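PDB 5MQ8: uncharacterized protein YacP from Bacillus subtilis, which acts as an endoribonuclease, Rae1, in ribosome-dependent mRNA decay and belongs to the YacP-like NYN family of the PIN clan. Local coordinates for residues D31-K36 with V50-H55. Residues are numbered along the deposited sequence; the frame is centred on the assembly and turned at random.
Sequences DVLIQK and VVFDAH
Leu33 and Ile34 on the helix meet the far rim of the Phe52 ring on the strand. Leu33 CD2 lies 3.8 Å from Phe52 CE1 and almost as close to CZ. It meets the ring obliquely. The Leu33 side chain leaves the helix with CG anti to its backbone N (chi1 177°), and with chi2 at 61° this places CD2 against the strand residues. The same CD2 also reaches Val50 CG1 at 4.2 Å, so one methyl touches both Val50 and Phe52. Ile34 approaches the neighbouring rim carbon. Its CD1 is 4.1 Å from Phe52 CE2, and its CG1 lies almost as near, again at an oblique angle. The Ile34 CB starts off to one side of the strand. Its extended CG1-CD1 arm (chi2 159°) then brings the end of the chain to the ring. Val50 CG1 sits 3.5 Å above the plane of the Phe52 ring, offset toward its rim. The ring is thus packed on one face by its own strand, while the helix meets its outer carbons. The four side chains are buried and entirely apolar. Beyond them, Asp53 OD1 accepts from His55 N at 3.0 Å, forming an Asx turn just after the strand.

Helix 23-44 and strand 47-52 are consecutive elements of the α/β core of this PIN-clan domain. Their short segments run nearly antiparallel, at 163°, with 10.7 Å between axes. Strand 47-52 lies between strands 3-7 and 70-73 of the parallel sheet, and Phe73 meets the Phe52 ring. Leu18 of helix 16-19 packs on Leu33, while Val51 turns to helix 80-90.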
ATOM      1  N   ASP A  31      13.204 -12.457   1.361  1.00 30.12           N
ATOM      2  CA  ASP A  31      12.103 -11.697   0.777  1.00 29.52           C
ATOM      3  C   ASP A  31      12.098 -10.233   1.210  1.00 29.93           C
ATOM      4  O   ASP A  31      11.938  -9.363   0.360  1.00 25.89           O
ATOM      5  CB  ASP A  31      10.760 -12.365   1.118  1.00 32.19           C
ATOM      6  CG  ASP A  31      10.509 -13.688   0.401  1.00 42.80           C
ATOM      7  OD1 ASP A  31      11.253 -13.999  -0.556  1.00 42.13           O
ATOM      8  OD2 ASP A  31       9.558 -14.403   0.792  1.00 51.20           O
ATOM      9  N   VAL A  32      12.283  -9.959   2.526  1.00 27.59           N
ATOM     10  CA  VAL A  32      12.328  -8.596   3.062  1.00 27.58           C
ATOM     11  C   VAL A  32      13.529  -7.856   2.460  1.00 31.14           C
ATOM     12  O   VAL A  32      13.363  -6.724   1.983  1.00 30.56           O
ATOM     13  CB  VAL A  32      12.308  -8.546   4.616  1.00 31.95           C
ATOM     14  CG1 VAL A  32      12.505  -7.115   5.127  1.00 31.56           C
ATOM     15  CG2 VAL A  32      11.009  -9.130   5.166  1.00 32.22           C
ATOM     16  N   LEU A  33      14.710  -8.526   2.416  1.00 25.79           N
ATOM     17  CA  LEU A  33      15.922  -7.946   1.842  1.00 25.22           C
ATOM     18  C   LEU A  33      15.745  -7.558   0.377  1.00 28.45           C
ATOM     19  O   LEU A  33      16.126  -6.449   0.005  1.00 27.33           O
ATOM     20  CB  LEU A  33      17.154  -8.860   2.052  1.00 24.70           C
ATOM     21  CG  LEU A  33      18.481  -8.406   1.432  1.00 27.51           C
ATOM     22  CD1 LEU A  33      18.948  -7.048   2.018  1.00 26.20           C
ATOM     23  CD2 LEU A  33      19.543  -9.477   1.618  1.00 28.61           C
ATOM     24  N   ILE A  34      15.133  -8.439  -0.439  1.00 25.94           N
ATOM     25  CA  ILE A  34      14.857  -8.147  -1.863  1.00 26.07           C
ATOM     26  C   ILE A  34      13.977  -6.899  -2.027  1.00 29.72           C
ATOM     27  O   ILE A  34      14.259  -6.065  -2.901  1.00 29.71           O
ATOM     28  CB  ILE A  34      14.279  -9.385  -2.594  1.00 28.69           C
ATOM     29  CG1 ILE A  34      15.341 -10.498  -2.695  1.00 28.41           C
ATOM     30  CG2 ILE A  34      13.736  -9.018  -3.977  1.00 29.58           C
ATOM     31  CD1 ILE A  34      14.759 -11.886  -2.909  1.00 33.94           C
ATOM     32  N   GLN A  35      12.935  -6.761  -1.174  1.00 26.07           N
ATOM     33  CA  GLN A  35      12.025  -5.614  -1.203  1.00 26.08           C
ATOM     34  C   GLN A  35      12.772  -4.325  -0.832  1.00 30.33           C
ATOM     35  O   GLN A  35      12.602  -3.317  -1.517  1.00 30.70           O
ATOM     36  CB  GLN A  35      10.774  -5.857  -0.322  1.00 27.33           C
ATOM     37  CG  GLN A  35       9.745  -4.699  -0.285  1.00 37.28           C
ATOM     38  CD  GLN A  35       9.308  -4.140  -1.634  1.00 46.91           C
ATOM     39  OE1 GLN A  35       9.221  -2.923  -1.832  1.00 43.43           O
ATOM     40  NE2 GLN A  35       9.042  -4.997  -2.599  1.00 33.12           N
ATOM     41  N   LYS A  36      13.640  -4.385   0.201  1.00 27.33           N
ATOM     42  CA  LYS A  36      14.486  -3.261   0.618  1.00 27.73           C
ATOM     43  C   LYS A  36      15.416  -2.834  -0.520  1.00 30.82           C
ATOM     44  O   LYS A  36      15.588  -1.633  -0.746  1.00 30.07           O
ATOM     45  CB  LYS A  36      15.320  -3.608   1.875  1.00 29.29           C
ATOM     46  CG  LYS A  36      14.526  -3.850   3.165  1.00 31.62           C
ATOM     47  CD  LYS A  36      13.582  -2.710   3.513  1.00 39.93           C
ATOM     48  CE  LYS A  36      12.150  -3.187   3.460  1.00 54.89           C
ATOM     49  NZ  LYS A  36      11.211  -2.119   3.021  1.00 53.07           N
ATOM     50  N   VAL A  50      21.717  -8.799  -5.892  1.00 28.45           N
ATOM     51  CA  VAL A  50      21.799  -9.483  -4.601  1.00 27.40           C
ATOM     52  C   VAL A  50      22.288 -10.911  -4.827  1.00 30.44           C
ATOM     53  O   VAL A  50      21.670 -11.668  -5.576  1.00 30.71           O
ATOM     54  CB  VAL A  50      20.480  -9.403  -3.780  1.00 29.95           C
ATOM     55  CG1 VAL A  50      20.664  -9.993  -2.383  1.00 28.83           C
ATOM     56  CG2 VAL A  50      19.996  -7.958  -3.671  1.00 29.75           C
ATOM     57  N   VAL A  51      23.396 -11.260  -4.175  1.00 26.15           N
ATOM     58  CA  VAL A  51      24.028 -12.575  -4.261  1.00 26.36           C
ATOM     59  C   VAL A  51      23.811 -13.346  -2.963  1.00 31.29           C
ATOM     60  O   VAL A  51      24.238 -12.923  -1.881  1.00 30.93           O
ATOM     61  CB  VAL A  51      25.531 -12.479  -4.670  1.00 30.61           C
ATOM     62  CG1 VAL A  51      26.203 -13.858  -4.701  1.00 30.99           C
ATOM     63  CG2 VAL A  51      25.675 -11.792  -6.017  1.00 30.28           C
ATOM     64  N   PHE A  52      23.136 -14.474  -3.084  1.00 28.72           N
ATOM     65  CA  PHE A  52      22.846 -15.347  -1.972  1.00 28.72           C
ATOM     66  C   PHE A  52      23.648 -16.631  -2.082  1.00 34.40           C
ATOM     67  O   PHE A  52      23.666 -17.277  -3.137  1.00 33.57           O
ATOM     68  CB  PHE A  52      21.350 -15.687  -1.905  1.00 30.71           C
ATOM     69  CG  PHE A  52      20.443 -14.550  -1.506  1.00 33.32           C
ATOM     70  CD1 PHE A  52      20.478 -14.027  -0.214  1.00 36.28           C
ATOM     71  CD2 PHE A  52      19.505 -14.041  -2.396  1.00 35.60           C
ATOM     72  CE1 PHE A  52      19.609 -12.993   0.165  1.00 36.77           C
ATOM     73  CE2 PHE A  52      18.637 -13.006  -2.013  1.00 37.72           C
ATOM     74  CZ  PHE A  52      18.703 -12.485  -0.740  1.00 35.51           C
ATOM     75  N   ASP A  53      24.294 -17.009  -0.979  1.00 31.75           N
ATOM     76  CA  ASP A  53      25.016 -18.259  -0.898  1.00 32.55           C
ATOM     77  C   ASP A  53      23.904 -19.341  -0.889  1.00 37.59           C
ATOM     78  O   ASP A  53      23.073 -19.352   0.022  1.00 35.84           O
ATOM     79  CB  ASP A  53      25.841 -18.298   0.405  1.00 34.70           C
ATOM     80  CG  ASP A  53      26.688 -19.554   0.538  1.00 41.08           C
ATOM     81  OD1 ASP A  53      26.101 -20.662   0.604  1.00 40.56           O
ATOM     82  OD2 ASP A  53      27.933 -19.428   0.555  1.00 41.46           O
ATOM     83  N   ALA A  54      23.864 -20.197  -1.938  1.00 37.00           N
ATOM     84  CA  ALA A  54      22.845 -21.245  -2.121  1.00 38.39           C
ATOM     85  C   ALA A  54      22.775 -22.311  -1.005  1.00 45.68           C
ATOM     86  O   ALA A  54      21.732 -22.951  -0.846  1.00 45.45           O
ATOM     87  CB  ALA A  54      23.024 -21.913  -3.476  1.00 38.93           C
ATOM     88  N   HIS A  55      23.865 -22.503  -0.241  1.00 44.95           N
ATOM     89  CA  HIS A  55      23.875 -23.461   0.870  1.00 46.41           C
ATOM     90  C   HIS A  55      23.300 -22.902   2.171  1.00 51.84           C
ATOM     91  O   HIS A  55      22.983 -23.684   3.075  1.00 52.25           O
ATOM     92  CB  HIS A  55      25.270 -24.056   1.095  1.00 47.32           C
ATOM     93  CG  HIS A  55      25.637 -25.013   0.013  1.00 50.97           C
ATOM     94  ND1 HIS A  55      25.084 -26.288  -0.044  1.00 52.83           N
ATOM     95  CD2 HIS A  55      26.400 -24.816  -1.085  1.00 52.77           C
ATOM     96  CE1 HIS A  55      25.563 -26.834  -1.147  1.00 52.41           C
ATOM     97  NE2 HIS A  55      26.353 -25.983  -1.810  1.00 52.80           N
TER